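PDB 6N6Q: cytochrome P450 (CYP102L1) from Mycobacterium phage Adler, which is a haem-containing cytochrome P450 encoded by a mycobacterial phage and, as a member of that family, probably acts as a monooxygenase on organic substrates. Local coordinates for residues A[74-79]-A[354-359]; A[147-152]-A[464-469]. All coordinates share one frame; numbering follows the deposited sequence.

Contact 1. Residues A[74-79]-A[354-359]; sequences PQLWEK and QDTTIG. With HEM (protoporphyrin IX containing Fe), chain E.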
# COMPACT_ATOMS: atom_id res chain seq x y z
N PRO A 74 7.14 -19.87 7.88
CA PRO A 74 6.18 -20.38 6.89
C PRO A 74 5.74 -21.81 7.15
O PRO A 74 4.67 -22.20 6.66
CB PRO A 74 6.95 -20.27 5.57
CG PRO A 74 8.39 -20.36 5.98
CD PRO A 74 8.49 -19.69 7.32
N GLN A 75 6.50 -22.61 7.90
CA GLN A 75 6.11 -23.99 8.14
C GLN A 75 5.01 -24.10 9.19
O GLN A 75 4.15 -24.98 9.08
CB GLN A 75 7.31 -24.83 8.56
CG GLN A 75 8.31 -25.11 7.45
CD GLN A 75 9.21 -23.93 7.16
OE1 GLN A 75 9.27 -22.97 7.92
NE2 GLN A 75 9.93 -24.00 6.04
N LEU A 76 5.01 -23.23 10.19
CA LEU A 76 4.05 -23.30 11.28
C LEU A 76 2.89 -22.33 11.14
O LEU A 76 1.77 -22.66 11.54
CB LEU A 76 4.74 -23.06 12.62
CG LEU A 76 5.82 -24.07 13.03
CD1 LEU A 76 6.33 -23.76 14.43
CD2 LEU A 76 5.29 -25.49 12.95
N TRP A 77 3.12 -21.14 10.58
CA TRP A 77 2.08 -20.12 10.47
C TRP A 77 1.85 -19.76 9.01
O TRP A 77 2.66 -20.06 8.14
CB TRP A 77 2.45 -18.87 11.28
CG TRP A 77 2.57 -19.11 12.75
CD1 TRP A 77 3.61 -19.72 13.40
CD2 TRP A 77 1.63 -18.75 13.76
NE1 TRP A 77 3.36 -19.76 14.75
CE2 TRP A 77 2.15 -19.17 15.00
CE3 TRP A 77 0.39 -18.10 13.74
CZ2 TRP A 77 1.48 -18.97 16.20
CZ3 TRP A 77 -0.28 -17.90 14.93
CH2 TRP A 77 0.27 -18.34 16.15
N GLU A 78 0.72 -19.10 8.77
CA GLU A 78 0.33 -18.69 7.43
C GLU A 78 -0.57 -17.46 7.54
O GLU A 78 -0.92 -17.03 8.64
CB GLU A 78 -0.36 -19.83 6.68
CG GLU A 78 -1.66 -20.28 7.31
CD GLU A 78 -2.31 -21.43 6.57
OE1 GLU A 78 -1.61 -22.06 5.74
OE2 GLU A 78 -3.50 -21.70 6.81
N LYS A 79 -0.95 -16.92 6.39
CA LYS A 79 -1.75 -15.70 6.37
C LYS A 79 -3.14 -15.95 6.93
O LYS A 79 -3.79 -16.95 6.61
CB LYS A 79 -1.86 -15.15 4.95
CG LYS A 79 -3.10 -14.28 4.74
CD LYS A 79 -2.88 -13.19 3.70
CE LYS A 79 -4.07 -12.24 3.67
NZ LYS A 79 -3.80 -11.01 2.88
N GLN A 354 -0.77 -25.43 12.65
CA GLN A 354 -0.89 -26.56 13.57
C GLN A 354 -0.93 -26.01 14.99
O GLN A 354 -0.78 -24.81 15.22
CB GLN A 354 0.29 -27.54 13.43
CG GLN A 354 0.71 -27.82 11.99
CD GLN A 354 2.12 -28.35 11.90
OE1 GLN A 354 2.85 -28.05 10.95
NE2 GLN A 354 2.53 -29.15 12.88
N ASP A 355 -1.14 -26.91 15.95
CA ASP A 355 -0.98 -26.55 17.36
C ASP A 355 0.50 -26.32 17.63
O ASP A 355 1.30 -27.26 17.55
CB ASP A 355 -1.54 -27.64 18.26
CG ASP A 355 -2.97 -28.02 17.91
OD1 ASP A 355 -3.43 -27.65 16.81
OD2 ASP A 355 -3.63 -28.68 18.74
N THR A 356 0.87 -25.08 17.93
CA THR A 356 2.27 -24.74 18.16
C THR A 356 2.38 -23.82 19.36
O THR A 356 1.38 -23.46 20.00
CB THR A 356 2.91 -24.07 16.93
OG1 THR A 356 2.15 -22.92 16.56
CG2 THR A 356 2.97 -25.04 15.76
N THR A 357 3.61 -23.43 19.67
CA THR A 357 3.93 -22.46 20.71
C THR A 357 5.03 -21.55 20.18
O THR A 357 5.92 -22.00 19.47
CB THR A 357 4.39 -23.12 22.01
OG1 THR A 357 5.66 -23.76 21.80
CG2 THR A 357 3.39 -24.16 22.50
N ILE A 358 4.96 -20.27 20.54
CA ILE A 358 6.02 -19.33 20.19
C ILE A 358 6.83 -19.03 21.44
O ILE A 358 6.55 -19.57 22.52
CB ILE A 358 5.47 -18.04 19.56
CG1 ILE A 358 4.36 -17.45 20.43
CG2 ILE A 358 4.97 -18.31 18.15
CD1 ILE A 358 3.83 -16.13 19.92
N GLY A 359 7.84 -18.18 21.32
CA GLY A 359 8.66 -17.82 22.45
C GLY A 359 9.53 -18.96 22.96
O GLY A 359 10.41 -19.45 22.23
CHA HEM E . -0.16 -7.77 -0.09
CHB HEM E . 1.91 -3.73 1.63
CHC HEM E . 1.84 -1.79 -2.84
CHD HEM E . -0.89 -5.52 -4.35
C1A HEM E . 0.43 -6.87 0.77
C2A HEM E . 0.73 -7.07 2.17
C3A HEM E . 1.29 -5.96 2.64
C4A HEM E . 1.38 -5.00 1.56
CMA HEM E . 1.77 -5.74 4.10
CAA HEM E . 0.44 -8.34 3.00
CBA HEM E . -0.99 -8.26 3.53
CGA HEM E . -1.27 -9.39 4.50
O1A HEM E . -0.32 -10.14 4.84
O2A HEM E . -2.44 -9.53 4.93
C1B HEM E . 2.12 -2.88 0.56
C2B HEM E . 2.87 -1.64 0.60
C3B HEM E . 2.86 -1.10 -0.64
C4B HEM E . 2.09 -1.98 -1.49
CMB HEM E . 3.55 -1.10 1.88
CAB HEM E . 3.49 0.22 -1.16
CBB HEM E . 4.18 1.09 -0.41
C1C HEM E . 1.12 -2.64 -3.66
C2C HEM E . 0.91 -2.49 -5.09
C3C HEM E . 0.16 -3.50 -5.52
C4C HEM E . -0.14 -4.36 -4.37
CMC HEM E . 1.45 -1.35 -5.97
CAC HEM E . -0.26 -3.67 -7.00
CBC HEM E . -0.99 -4.71 -7.43
C1D HEM E . -0.93 -6.46 -3.34
C2D HEM E . -1.61 -7.75 -3.38
C3D HEM E . -1.41 -8.36 -2.21
C4D HEM E . -0.59 -7.50 -1.38
CMD HEM E . -2.43 -8.30 -4.57
CAD HEM E . -1.95 -9.76 -1.82
CBD HEM E . -1.01 -10.85 -2.33
CGD HEM E . -1.48 -12.20 -1.86
O1D HEM E . -1.25 -13.20 -2.59
O2D HEM E . -2.10 -12.28 -0.77
NA HEM E . 0.84 -5.59 0.44
NB HEM E . 1.66 -3.05 -0.73
NC HEM E . 0.46 -3.79 -3.27
ND HEM E . -0.32 -6.35 -2.10
FE HEM E . 0.54 -4.63 -1.38
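Leu76 and Thr356 meet through methyl groups: both leucine methyls face the threonine methyl, with Leu76 CD2 3.7 Å and Leu76 CD1 3.8 Å from Thr356 CG2. The two side chains approach at a slant. Thr356 has its methyl anti to its own carbonyl carbon, which turns CG2 to the leucine and OG1 to the indole of Trp77. Thr356 OG1 lies 3.8 Å from Trp77 NE1, too far for a hydrogen bond, so this is van der Waals contact. Ile358 crosses the tryptophan at roughly a right angle and offers its CG2 methyl, 4.1 Å from Trp77 CZ2. The indole is further held by Phe365, edge to face, and Ile358 also packs on helix 65-71. No hydrogen bond links the two segments; the backbone of 77-79 pairs instead with strand 347-352. At the end of strand 77-79, Lys79 takes no part in this apolar patch; its NZ donates to haem propionate atom O2A at 2.9 Å and also to Phe97 O. Arg417 and Trp106 bind the haem as well. The arrangement is that of the P450 beta-rich region, where an edge strand of the mixed sheet carries a basic residue to a haem propionate.

Contact 2. Residues A[147-152]-A[464-469]; sequences NSWIDI and QLRLRN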
# COMPACT_ATOMS: atom_id res chain seq x y z
N ASN A 147 1.30 29.72 -6.65
CA ASN A 147 1.64 29.78 -5.22
C ASN A 147 0.53 29.15 -4.37
O ASN A 147 0.03 29.75 -3.42
CB ASN A 147 1.91 31.23 -4.79
CG ASN A 147 2.82 31.32 -3.59
OD1 ASN A 147 2.44 30.97 -2.47
ND2 ASN A 147 4.04 31.79 -3.81
N SER A 148 0.16 27.92 -4.72
CA SER A 148 -0.98 27.25 -4.13
C SER A 148 -0.53 26.16 -3.17
O SER A 148 0.49 25.50 -3.39
CB SER A 148 -1.88 26.64 -5.21
OG SER A 148 -3.00 25.98 -4.64
N TRP A 149 -1.30 25.98 -2.10
CA TRP A 149 -1.06 24.89 -1.17
C TRP A 149 -1.73 23.62 -1.67
O TRP A 149 -2.93 23.63 -2.00
CB TRP A 149 -1.57 25.24 0.23
CG TRP A 149 -0.67 26.20 0.95
CD1 TRP A 149 -0.84 27.55 1.07
CD2 TRP A 149 0.54 25.88 1.64
NE1 TRP A 149 0.20 28.08 1.80
CE2 TRP A 149 1.05 27.08 2.16
CE3 TRP A 149 1.24 24.69 1.87
CZ2 TRP A 149 2.23 27.13 2.90
CZ3 TRP A 149 2.41 24.74 2.61
CH2 TRP A 149 2.90 25.95 3.11
N ILE A 150 -0.97 22.54 -1.74
CA ILE A 150 -1.40 21.29 -2.35
C ILE A 150 -1.69 20.28 -1.26
O ILE A 150 -0.84 20.02 -0.40
CB ILE A 150 -0.34 20.75 -3.33
CG1 ILE A 150 -0.22 21.67 -4.54
CG2 ILE A 150 -0.66 19.32 -3.74
CD1 ILE A 150 0.81 21.22 -5.55
N ASP A 151 -2.90 19.71 -1.28
CA ASP A 151 -3.21 18.58 -0.41
C ASP A 151 -2.48 17.35 -0.94
O ASP A 151 -2.87 16.79 -1.97
CB ASP A 151 -4.72 18.35 -0.35
CG ASP A 151 -5.11 17.31 0.68
OD1 ASP A 151 -5.77 16.32 0.30
OD2 ASP A 151 -4.74 17.47 1.86
N ILE A 152 -1.42 16.94 -0.25
CA ILE A 152 -0.47 15.96 -0.76
C ILE A 152 -1.07 14.55 -0.82
O ILE A 152 -0.93 13.89 -1.86
CB ILE A 152 0.83 15.98 0.06
CG1 ILE A 152 1.48 17.36 -0.03
CG2 ILE A 152 1.80 14.92 -0.43
CD1 ILE A 152 1.85 17.77 -1.44
N GLN A 464 -0.11 19.50 3.85
CA GLN A 464 -0.13 20.45 2.75
C GLN A 464 1.29 20.93 2.49
O GLN A 464 1.99 21.34 3.42
CB GLN A 464 -1.04 21.64 3.04
CG GLN A 464 -2.52 21.34 2.96
CD GLN A 464 -3.38 22.56 3.25
OE1 GLN A 464 -3.06 23.36 4.13
NE2 GLN A 464 -4.47 22.70 2.51
N LEU A 465 1.71 20.88 1.23
CA LEU A 465 3.00 21.40 0.81
C LEU A 465 2.80 22.44 -0.28
O LEU A 465 1.74 22.53 -0.90
CB LEU A 465 3.92 20.28 0.28
CG LEU A 465 4.38 19.20 1.27
CD1 LEU A 465 5.26 18.18 0.57
CD2 LEU A 465 5.10 19.82 2.45
N ARG A 466 3.84 23.24 -0.50
CA ARG A 466 3.86 24.22 -1.58
C ARG A 466 5.17 24.08 -2.34
O ARG A 466 6.21 23.76 -1.77
CB ARG A 466 3.69 25.65 -1.06
CG ARG A 466 3.42 26.67 -2.15
CD ARG A 466 2.69 27.88 -1.60
NE ARG A 466 3.43 28.52 -0.52
CZ ARG A 466 2.97 29.53 0.21
NH1 ARG A 466 1.75 30.02 -0.03
NH2 ARG A 466 3.71 30.06 1.17
N LEU A 467 5.10 24.31 -3.65
CA LEU A 467 6.21 24.05 -4.55
C LEU A 467 6.57 25.31 -5.33
O LEU A 467 5.70 26.11 -5.68
CB LEU A 467 5.88 22.93 -5.54
CG LEU A 467 5.13 21.73 -4.98
CD1 LEU A 467 4.40 21.02 -6.11
CD2 LEU A 467 6.08 20.78 -4.28
N ARG A 468 7.86 25.47 -5.58
CA ARG A 468 8.37 26.42 -6.57
C ARG A 468 9.21 25.65 -7.57
O ARG A 468 9.95 24.73 -7.20
CB ARG A 468 9.21 27.52 -5.92
CG ARG A 468 8.58 28.22 -4.73
CD ARG A 468 7.22 28.83 -5.06
NE ARG A 468 6.88 29.91 -4.13
CZ ARG A 468 6.49 29.73 -2.87
NH1 ARG A 468 6.39 28.50 -2.37
NH2 ARG A 468 6.21 30.77 -2.11
N ASN A 469 9.09 26.01 -8.85
CA ASN A 469 9.93 25.40 -9.87
C ASN A 469 11.39 25.76 -9.61
O ASN A 469 11.72 26.93 -9.36
CB ASN A 469 9.50 25.86 -11.26
CG ASN A 469 8.11 25.38 -11.62
OD1 ASN A 469 7.12 26.09 -11.43
ND2 ASN A 469 8.02 24.15 -12.13
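The indole of Trp149 and the guanidinium of Arg466 overlap with their planes 32° apart, on the outer strand pairing of a three-stranded antiparallel sheet in the P450 fold. Arg466 CB sits over one indole face, 4.0 Å from the centroid of the six-membered ring, a CH-pi contact. At the ring edge Gln464 O comes 3.5 Å from Trp149 CZ3, and Arg445 makes a cation-pi contact with the same indole. Arg466 CG is anti to the backbone N (chi1 -168°) and the chain bends at chi3 (58°), laying the guanidinium beside the indole. Trp149 NE1 lies over one guanidinium face, stacked and not hydrogen-bonded since both groups are donors, and Asn147 OD1 over the opposite one. That oxygen meets Arg466 at a poor angle, while Asn147 ND2 and Arg468 NH2 are both donors, so neither is a hydrogen bond. Salt bridges join Arg466 NH2 and Arg468 NH1 to Glu443 of the adjoining strand. Asn147 is the C-prime residue of the Schellman motif ending helix 119-145, and Asp151 N-caps helix 152-169. On the sheet face carrying Ile150 and Leu465, Ile150 CD1 touches Leu467 CD1 at 3.6 Å, and Ile152, first in its helix, packs CG1 on Leu465 CG at 3.7 Å. Ile150 and Leu465 form an antiparallel hydrogen-bonded pair: Ile150 N to Leu465 O is 2.8 Å, and Leu465 N returns to Ile150 O at 3.1 Å.

Overall arrangement
Contacts 1 and 2 lie on opposite sides of the chain's centre, their own centres 48 Å apart and their nearest atoms about 26 Å apart, so they do not touch. Along the sequence their segments alternate, and they share no strand or helix. Both are partly buried, but contact 1 has the more exposed rim. Contact 2 is the larger interface, 646 Å² against 274 Å², and joins its segments by backbone pairing as well as side chains. Contact 1 has no hydrogen bond between its segments, whose strands belong to different sheets, and rests mainly on side-chain van der Waals contacts. Chemistry follows place: in contact 1 the basic residue serves the haem, whereas both arginines of contact 2 make salt bridges to one glutamate of their own sheet.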